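Local coordinates for hypothetical sugar ABC-transporter sugar binding protein (Arthrobacter globiformis, PDB 7BVT) that binds cyclic alpha-maltosyl-1,6-maltose, probably as the extracellular solute-binding component of a sugar ABC transporter, at residues P182-Y187 with G256-E261; L186-G191 with S243-W248. One frame throughout, in Å; residues are numbered along the deposited sequence.

Contact 1 (P182-Y187 with G256-E261); sequences PGYDLY and GGSAQE
Tyr184 lies along the start of strand 258-262, and its side chain meets one strand residue after another. Its CB sits 3.5 Å from Ser258 OG. With CG anti to the backbone N (chi1 174°), the ring runs on in the direction of the strand; CD1 meets the same hydroxyl at the ring edge, and CE1 reaches Ala259 CA at 3.8 Å. At the tip, OH touches Gln260 CG at 3.3 Å, the ring turned 72° from the amide plane. One water joins this OH to Gln260 NE2; another accepts from Gln260 N, donates to Asp185 O and has a weak bond to the OH. Tyrosine thus suits the site twice, its ring running alongside the strand and its hydroxyl joining a water network, while Gln260 OE1 turns to Asn200.

Ser258 OG donates to Gly183 O over 2.8 Å, on a lone pair in the carbonyl plane. Two backbone bonds flank it, Gly257 N to Pro182 O and Asp185 N to Ser258 O, both 2.9 Å. Gly257, with no side chain, brings its CA to 3.3 Å from Gly183 O, a CA-H...O contact. Asp185 OD2 accepts from Gly249 N and Phe251 N, gripping the loop that leads into the strand. Strand 258-262 pairs antiparallel with strand 140-147 in the mixed sheet of this family 1 bacterial solute-binding protein, and the irregular loop 182-187 lies beside it.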
loop_
_atom_site.group_PDB
_atom_site.type_symbol
_atom_site.label_atom_id
_atom_site.label_comp_id
_atom_site.label_asym_id
_atom_site.label_seq_id
_atom_site.Cartn_x
_atom_site.Cartn_y
_atom_site.Cartn_z
ATOM N N PRO A 182 15.419 -7.569 -19.644
ATOM C CA PRO A 182 15.167 -8.047 -18.282
ATOM C C PRO A 182 13.806 -8.735 -18.238
ATOM O O PRO A 182 12.843 -8.185 -18.798
ATOM C CB PRO A 182 15.139 -6.784 -17.396
ATOM C CG PRO A 182 15.755 -5.710 -18.251
ATOM C CD PRO A 182 15.474 -6.110 -19.683
ATOM N N GLY A 183 13.735 -9.901 -17.574
ATOM C CA GLY A 183 12.494 -10.671 -17.462
ATOM C C GLY A 183 11.605 -10.079 -16.391
ATOM O O GLY A 183 10.411 -10.336 -16.436
ATOM N N TYR A 184 12.201 -9.368 -15.427
ATOM C CA TYR A 184 11.465 -8.919 -14.212
ATOM C C TYR A 184 12.215 -7.723 -13.607
ATOM O O TYR A 184 13.412 -7.877 -13.327
ATOM C CB TYR A 184 11.336 -10.077 -13.233
ATOM C CG TYR A 184 10.740 -9.708 -11.899
ATOM C CD1 TYR A 184 9.411 -9.293 -11.777
ATOM C CD2 TYR A 184 11.479 -9.852 -10.744
ATOM C CE1 TYR A 184 8.870 -8.980 -10.538
ATOM C CE2 TYR A 184 10.928 -9.566 -9.495
ATOM C CZ TYR A 184 9.619 -9.154 -9.390
ATOM O OH TYR A 184 9.096 -8.815 -8.169
ATOM N N ASP A 185 11.539 -6.608 -13.352
ATOM C CA ASP A 185 12.211 -5.445 -12.715
ATOM C C ASP A 185 12.170 -5.628 -11.197
ATOM O O ASP A 185 11.073 -5.912 -10.679
ATOM C CB ASP A 185 11.531 -4.114 -13.063
ATOM C CG ASP A 185 11.697 -3.655 -14.495
ATOM O OD1 ASP A 185 12.308 -4.388 -15.289
ATOM O OD2 ASP A 185 11.197 -2.565 -14.766
ATOM N N LEU A 186 13.282 -5.333 -10.529
ATOM C CA LEU A 186 13.310 -5.170 -9.061
ATOM C C LEU A 186 13.512 -3.710 -8.725
ATOM O O LEU A 186 14.248 -2.981 -9.449
ATOM C CB LEU A 186 14.419 -6.011 -8.441
ATOM C CG LEU A 186 14.125 -7.485 -8.345
ATOM C CD1 LEU A 186 15.412 -8.176 -7.992
ATOM C CD2 LEU A 186 12.994 -7.747 -7.342
ATOM N N TYR A 187 12.883 -3.286 -7.622
ATOM C CA TYR A 187 13.001 -1.897 -7.138
ATOM C C TYR A 187 14.216 -1.862 -6.224
ATOM O O TYR A 187 14.091 -2.071 -5.023
ATOM C CB TYR A 187 11.690 -1.446 -6.496
ATOM C CG TYR A 187 11.472 0.038 -6.549
ATOM C CD1 TYR A 187 12.293 0.904 -5.828
ATOM C CD2 TYR A 187 10.478 0.577 -7.343
ATOM C CE1 TYR A 187 12.125 2.272 -5.892
ATOM C CE2 TYR A 187 10.288 1.950 -7.404
ATOM C CZ TYR A 187 11.119 2.790 -6.678
ATOM O OH TYR A 187 10.975 4.152 -6.735
ATOM N N GLY A 256 10.659 -4.610 -20.842
ATOM C CA GLY A 256 10.894 -5.573 -19.746
ATOM C C GLY A 256 9.752 -6.586 -19.625
ATOM O O GLY A 256 8.616 -6.251 -19.905
ATOM N N GLY A 257 10.030 -7.777 -19.134
ATOM C CA GLY A 257 8.999 -8.789 -18.984
ATOM C C GLY A 257 7.898 -8.396 -17.975
ATOM O O GLY A 257 6.756 -8.734 -18.212
ATOM N N SER A 258 8.245 -7.865 -16.798
ATOM C CA SER A 258 7.285 -7.888 -15.662
ATOM C C SER A 258 7.835 -7.036 -14.525
ATOM O O SER A 258 8.973 -6.624 -14.596
ATOM C CB SER A 258 7.019 -9.263 -15.183
ATOM O OG SER A 258 8.234 -9.940 -14.786
ATOM N N ALA A 259 6.983 -6.791 -13.529
ATOM C CA ALA A 259 7.351 -5.985 -12.341
ATOM C C ALA A 259 6.262 -6.152 -11.301
ATOM O O ALA A 259 5.100 -6.378 -11.651
ATOM C CB ALA A 259 7.525 -4.529 -12.725
ATOM N N GLN A 260 6.619 -5.954 -10.030
ATOM C CA GLN A 260 5.569 -5.683 -9.027
ATOM C C GLN A 260 5.051 -4.274 -9.266
ATOM O O GLN A 260 5.864 -3.348 -9.450
ATOM C CB GLN A 260 6.110 -5.830 -7.609
ATOM C CG GLN A 260 6.297 -7.260 -7.251
ATOM C CD GLN A 260 6.838 -7.549 -5.870
ATOM O OE1 GLN A 260 7.169 -6.645 -5.046
ATOM N NE2 GLN A 260 6.928 -8.837 -5.626
ATOM N N GLU A 261 3.734 -4.140 -9.328
ATOM C CA GLU A 261 3.062 -2.859 -9.566
ATOM C C GLU A 261 1.873 -2.721 -8.624
ATOM O O GLU A 261 1.103 -3.671 -8.428
ATOM C CB GLU A 261 2.618 -2.739 -11.037
ATOM C CG GLU A 261 3.808 -2.628 -11.989
ATOM C CD GLU A 261 4.563 -1.329 -12.031
ATOM O OE1 GLU A 261 4.193 -0.368 -11.311
ATOM O OE2 GLU A 261 5.542 -1.254 -12.847
HETATM O O HOH W 1 9.265 -5.941 -8.663
HETATM O O HOH W 2 6.917 -10.610 -7.845
HETATM O O HOH W 3 11.173 -6.595 -16.721
#

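Contact 2 (L186-G191 with S243-W248); sequences LYTQAG and SPYAKW
The backbones of Leu186-Gly191 and Ser243-Trp248 meet without regular strand pairing, with an inverse gamma turn centred on Tyr187 in one and a type II beta turn from Pro244 to Lys247 in the other. The Tyr187 ring leans over one face of the Trp248 indole, Tyr187 CD2 lying 3.4 Å above the indole plane over its centre, with the ring planes inclined at 43°. Trp248 CG stands anti to the backbone N (chi1 177°), which carries the indole beneath the tyrosine; Leu186 O lies at its edge, 3.6 Å from CE3. Leucine suits the neighbouring place because its CD1 packs on Ser243 CB at 3.6 Å and its side chain also meets helix 225-239. Thr188 puts a small hydroxyl beside Tyr245 CD1, at 3.4 Å from OG1, while Tyr245 OH bonds to Glu389. The extended side chain of Gln189 brings OE1 to 3.4 Å from Ala246 CB.

Water 5 donates to Leu186 O and Pro244 O and accepts from Thr188 OG1 and Lys247 N. Water 4 links Leu186 N to Pro244 O; water 6 joins Gln189 OE1 to Trp248 N. Polar backbone atoms of the two loops are therefore matched largely through water, while the aromatic pair supplies direct apolar contact.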
loop_
_atom_site.group_PDB
_atom_site.type_symbol
_atom_site.label_atom_id
_atom_site.label_comp_id
_atom_site.label_asym_id
_atom_site.label_seq_id
_atom_site.Cartn_x
_atom_site.Cartn_y
_atom_site.Cartn_z
ATOM N N LEU A 186 13.282 -5.333 -10.529
ATOM C CA LEU A 186 13.310 -5.170 -9.061
ATOM C C LEU A 186 13.512 -3.710 -8.725
ATOM O O LEU A 186 14.248 -2.981 -9.449
ATOM C CB LEU A 186 14.419 -6.011 -8.441
ATOM C CG LEU A 186 14.125 -7.485 -8.345
ATOM C CD1 LEU A 186 15.412 -8.176 -7.992
ATOM C CD2 LEU A 186 12.994 -7.747 -7.342
ATOM N N TYR A 187 12.883 -3.286 -7.622
ATOM C CA TYR A 187 13.001 -1.897 -7.138
ATOM C C TYR A 187 14.216 -1.862 -6.224
ATOM O O TYR A 187 14.091 -2.071 -5.023
ATOM C CB TYR A 187 11.690 -1.446 -6.496
ATOM C CG TYR A 187 11.472 0.038 -6.549
ATOM C CD1 TYR A 187 12.293 0.904 -5.828
ATOM C CD2 TYR A 187 10.478 0.577 -7.343
ATOM C CE1 TYR A 187 12.125 2.272 -5.892
ATOM C CE2 TYR A 187 10.288 1.950 -7.404
ATOM C CZ TYR A 187 11.119 2.790 -6.678
ATOM O OH TYR A 187 10.975 4.152 -6.735
ATOM N N THR A 188 15.412 -1.658 -6.801
ATOM C CA THR A 188 16.674 -1.971 -6.108
ATOM C C THR A 188 17.375 -0.723 -5.569
ATOM O O THR A 188 18.345 -0.951 -4.871
ATOM C CB THR A 188 17.650 -2.708 -7.031
ATOM O OG1 THR A 188 17.920 -1.912 -8.183
ATOM C CG2 THR A 188 17.142 -4.040 -7.523
ATOM N N GLN A 189 16.906 0.492 -5.862
ATOM C CA GLN A 189 17.559 1.701 -5.296
ATOM C C GLN A 189 16.689 2.387 -4.228
ATOM O O GLN A 189 15.495 2.683 -4.476
ATOM C CB GLN A 189 17.903 2.662 -6.418
ATOM C CG GLN A 189 18.923 2.049 -7.363
ATOM C CD GLN A 189 19.274 3.035 -8.447
ATOM O OE1 GLN A 189 18.656 3.048 -9.503
ATOM N NE2 GLN A 189 20.184 3.938 -8.119
ATOM N N ALA A 190 17.307 2.645 -3.080
ATOM C CA ALA A 190 16.648 3.277 -1.904
ATOM C C ALA A 190 16.034 4.634 -2.291
ATOM O O ALA A 190 14.918 4.912 -1.872
ATOM C CB ALA A 190 17.638 3.364 -0.774
ATOM N N GLY A 191 16.716 5.473 -3.060
ATOM C CA GLY A 191 16.203 6.842 -3.277
ATOM C C GLY A 191 16.071 7.621 -1.962
ATOM O O GLY A 191 16.766 7.296 -0.972
ATOM N N SER A 243 16.932 -9.609 -13.482
ATOM C CA SER A 243 16.500 -8.333 -12.846
ATOM C C SER A 243 17.704 -7.440 -12.569
ATOM O O SER A 243 18.228 -7.489 -11.462
ATOM C CB SER A 243 15.820 -8.661 -11.523
ATOM O OG SER A 243 14.757 -9.564 -11.757
ATOM N N PRO A 244 18.259 -6.703 -13.551
ATOM C CA PRO A 244 19.485 -5.978 -13.278
ATOM C C PRO A 244 19.329 -4.980 -12.141
ATOM O O PRO A 244 18.297 -4.397 -11.967
ATOM C CB PRO A 244 19.811 -5.272 -14.609
ATOM C CG PRO A 244 19.164 -6.164 -15.637
ATOM C CD PRO A 244 17.882 -6.642 -14.977
ATOM N N TYR A 245 20.440 -4.740 -11.470
ATOM C CA TYR A 245 20.568 -3.684 -10.442
ATOM C C TYR A 245 20.416 -2.307 -11.067
ATOM O O TYR A 245 20.934 -2.061 -12.186
ATOM C CB TYR A 245 21.909 -3.791 -9.714
ATOM C CG TYR A 245 22.130 -2.621 -8.785
ATOM C CD1 TYR A 245 21.289 -2.410 -7.709
ATOM C CD2 TYR A 245 23.154 -1.710 -8.998
ATOM C CE1 TYR A 245 21.486 -1.345 -6.839
ATOM C CE2 TYR A 245 23.344 -0.620 -8.161
ATOM C CZ TYR A 245 22.527 -0.451 -7.061
ATOM O OH TYR A 245 22.719 0.635 -6.244
ATOM N N ALA A 246 19.704 -1.422 -10.373
ATOM C CA ALA A 246 19.518 0.002 -10.756
ATOM C C ALA A 246 18.917 0.122 -12.166
ATOM O O ALA A 246 19.305 1.037 -12.946
ATOM C CB ALA A 246 20.843 0.731 -10.615
ATOM N N LYS A 247 17.933 -0.702 -12.487
ATOM C CA LYS A 247 17.252 -0.717 -13.811
ATOM C C LYS A 247 15.740 -0.756 -13.621
ATOM O O LYS A 247 15.049 -1.280 -14.485
ATOM C CB LYS A 247 17.711 -1.925 -14.635
ATOM C CG LYS A 247 19.128 -1.817 -15.195
ATOM C CD LYS A 247 19.386 -0.564 -15.995
ATOM C CE LYS A 247 18.427 -0.390 -17.147
ATOM N NZ LYS A 247 18.918 0.635 -18.102
ATOM N N TRP A 248 15.223 -0.195 -12.538
ATOM C CA TRP A 248 13.750 -0.086 -12.372
ATOM C C TRP A 248 13.171 0.676 -13.565
ATOM O O TRP A 248 13.775 1.674 -13.965
ATOM C CB TRP A 248 13.368 0.587 -11.049
ATOM C CG TRP A 248 11.881 0.746 -10.941
ATOM C CD1 TRP A 248 11.124 1.861 -11.173
ATOM C CD2 TRP A 248 10.949 -0.310 -10.684
ATOM N NE1 TRP A 248 9.781 1.581 -11.047
ATOM C CE2 TRP A 248 9.650 0.237 -10.774
ATOM C CE3 TRP A 248 11.085 -1.665 -10.382
ATOM C CZ2 TRP A 248 8.504 -0.525 -10.521
ATOM C CZ3 TRP A 248 9.953 -2.425 -10.182
ATOM C CH2 TRP A 248 8.682 -1.857 -10.220
HETATM O O HOH W 4 15.572 -4.986 -12.393
HETATM O O HOH W 5 16.758 -2.617 -10.543
HETATM O O HOH W 6 16.553 1.931 -10.625
#

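Overall arrangement
Contacts 1 and 2 follow one loop, sharing Leu186 and Tyr187, and their centres are about 10 Å apart. Ser243 OG lies 2.7 Å from Tyr184 O, a probable hydrogen bond from one contact to the other. Trp248 fills the ground between them: its CE3 packs 3.7 Å from Asp185 CB and its CH2 3.3 Å from Gln260 O. Through these residues the loop, the turn and strand 258-262 touch one another. The sugar-facing member is Tyr187, a residue of the glycan pocket whose side chain is about 4 Å from a bound glucose unit. Contact 2 thus backs a pocket residue directly, whereas contact 1 reaches the pocket at second hand, through the hydrogen bond of Gln260 to the pocket residue Asn200.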